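Local coordinates for programmed Cell Death Protein 5 Homolog (PDB 6VMT) that is of uncertain function but, as a member of the PDCD5 family, probably binds DNA, at residues 99-102 against 103-106. Residues are numbered along the deposited sequence; the frame is centred on the assembly and turned at random.
Sequences EAES and RSHI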
ATOM      1  N   GLU A  99     -16.740   1.631   5.998  1.00 84.79           N
ATOM      2  CA  GLU A  99     -16.291   2.940   6.552  1.00 87.25           C
ATOM      3  C   GLU A  99     -17.522   3.634   7.133  1.00 92.94           C
ATOM      4  O   GLU A  99     -17.472   4.023   8.306  1.00100.25           O
ATOM      5  CB  GLU A  99     -15.606   3.834   5.500  1.00 89.08           C
ATOM      6  CG  GLU A  99     -14.107   3.574   5.332  1.00 94.56           C
ATOM      7  CD  GLU A  99     -13.405   4.066   4.062  1.00101.12           C
ATOM      8  OE1 GLU A  99     -13.953   4.990   3.394  1.00 92.02           O
ATOM      9  OE2 GLU A  99     -12.292   3.522   3.737  1.00 89.71           O
ATOM     10  N   ALA A 100     -18.583   3.760   6.329  1.00 99.43           N
ATOM     11  CA  ALA A 100     -19.892   4.327   6.725  1.00 85.49           C
ATOM     12  C   ALA A 100     -20.519   3.502   7.856  1.00 80.66           C
ATOM     13  O   ALA A 100     -21.033   4.112   8.780  1.00 88.02           O
ATOM     14  CB  ALA A 100     -20.794   4.398   5.534  1.00 83.95           C
ATOM     15  N   GLU A 101     -20.457   2.173   7.815  1.00 82.12           N
ATOM     16  CA  GLU A 101     -21.104   1.313   8.843  1.00100.66           C
ATOM     17  C   GLU A 101     -20.376   1.425  10.191  1.00110.78           C
ATOM     18  O   GLU A 101     -21.024   1.150  11.218  1.00119.67           O
ATOM     19  CB  GLU A 101     -21.152  -0.154   8.412  1.00110.36           C
ATOM     20  CG  GLU A 101     -22.210  -0.948   9.157  1.00122.64           C
ATOM     21  CD  GLU A 101     -23.622  -0.584   8.733  1.00135.25           C
ATOM     22  OE1 GLU A 101     -23.972  -0.876   7.573  1.00135.18           O
ATOM     23  OE2 GLU A 101     -24.367  -0.004   9.558  1.00147.80           O
ATOM     24  N   SER A 102     -19.073   1.743  10.188  1.00125.10           N
ATOM     25  CA  SER A 102     -18.286   2.107  11.401  1.00118.21           C
ATOM     26  C   SER A 102     -18.820   3.436  11.943  1.00109.77           C
ATOM     27  O   SER A 102     -19.231   3.469  13.112  1.00113.71           O
ATOM     28  CB  SER A 102     -16.804   2.210  11.114  1.00118.87           C
ATOM     29  OG  SER A 102     -16.345   1.090  10.378  1.00129.69           O
ATOM     30  N   ARG A 103     -18.861   4.454  11.075  1.00106.08           N
ATOM     31  CA  ARG A 103     -19.253   5.858  11.373  1.00107.74           C
ATOM     32  C   ARG A 103     -20.731   5.953  11.798  1.00114.97           C
ATOM     33  O   ARG A 103     -21.118   7.045  12.270  1.00110.56           O
ATOM     34  CB  ARG A 103     -18.975   6.754  10.161  1.00108.36           C
ATOM     35  CG  ARG A 103     -17.620   7.447  10.197  1.00121.17           C
ATOM     36  CD  ARG A 103     -17.302   8.291   8.966  1.00130.38           C
ATOM     37  NE  ARG A 103     -18.368   9.203   8.547  1.00136.28           N
ATOM     38  CZ  ARG A 103     -18.235  10.198   7.665  1.00136.72           C
ATOM     39  NH1 ARG A 103     -17.068  10.450   7.094  1.00135.29           N
ATOM     40  NH2 ARG A 103     -19.277  10.953   7.364  1.00129.69           N
ATOM     41  N   SER A 104     -21.531   4.883  11.654  1.00123.86           N
ATOM     42  CA  SER A 104     -22.944   4.810  12.134  1.00131.66           C
ATOM     43  C   SER A 104     -22.971   4.428  13.622  1.00141.70           C
ATOM     44  O   SER A 104     -24.071   4.467  14.242  1.00140.35           O
ATOM     45  CB  SER A 104     -23.778   3.866  11.289  1.00126.29           C
ATOM     46  OG  SER A 104     -23.287   2.535  11.353  1.00124.52           O
ATOM     47  N   HIS A 105     -21.795   4.106  14.174  1.00145.66           N
ATOM     48  CA  HIS A 105     -21.572   3.770  15.604  1.00148.65           C
ATOM     49  C   HIS A 105     -22.237   2.419  15.904  1.00147.91           C
ATOM     50  O   HIS A 105     -22.773   2.281  17.024  1.00145.82           O
ATOM     51  CB  HIS A 105     -22.096   4.892  16.532  1.00154.16           C
ATOM     52  CG  HIS A 105     -21.869   6.295  16.056  1.00159.99           C
ATOM     53  ND1 HIS A 105     -20.627   6.758  15.645  1.00154.61           N
ATOM     54  CD2 HIS A 105     -22.713   7.349  15.956  1.00150.83           C
ATOM     55  CE1 HIS A 105     -20.724   8.028  15.296  1.00148.54           C
ATOM     56  NE2 HIS A 105     -21.995   8.415  15.478  1.00151.66           N
ATOM     57  N   ILE A 106     -22.214   1.472  14.951  1.00139.41           N
ATOM     58  CA  ILE A 106     -22.923   0.152  15.056  1.00143.36           C
ATOM     59  C   ILE A 106     -21.876  -0.980  15.088  1.00138.67           C
ATOM     60  O   ILE A 106     -21.790  -1.816  16.020  1.00101.72           O
ATOM     61  CB  ILE A 106     -23.973  -0.036  13.928  1.00132.83           C
ATOM     62  CG1 ILE A 106     -24.880   1.192  13.739  1.00130.38           C
ATOM     63  CG2 ILE A 106     -24.796  -1.305  14.150  1.00133.28           C
ATOM     64  CD1 ILE A 106     -25.767   1.565  14.933  1.00120.59           C
TER
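Ser104 and Glu101 meet near the end of helix 85-103. The hydroxyl OG of Ser104 hydrogen-bonds back to O of Glu101 at 2.7 Å. It reaches that oxygen from above the carbonyl plane, 48° out of it. With chi1 at 62°, OG lies between its own backbone N and carbonyl carbon, on the side of the Glu101 carbonyl. The carboxylate of Glu101 lies close to the same hydroxyl, with OE2 3.3 Å from OG of Ser104. The Glu101 chain, with CG anti to its backbone N, bends at chi2 (71°) and brings OE2 near.

Two backbone bonds frame this contact. N of Arg103 donates to O of Glu99 at 3.1 Å, a regular turn of helix. N of His105 then donates to O of Ser102 at 2.8 Å, a bond from residue i+3 to residue i, as in a tight turn. His105 has positive phi and is the first residue to leave helical geometry. CB of Arg103 lies 3.6 Å from O of both Glu99 and Ala100.

Further out, Ser102 OG hydrogen-bonds to O of Gln98, one turn back along the helix. Glu99 OE1 forms a long, weak ion pair with Arg62 of helix 46-75.

This is a surface contact at the modelled C-terminal end of the chain, which stops at Ile106, with no buried residue. The serine hydroxyl gives the carbonyl of Glu101 a side-chain donor close to where the chain leaves the helix. The contact within the chain is mainly polar, which suggests that hydrogen bonds do more than apolar packing to set the path of the chain here.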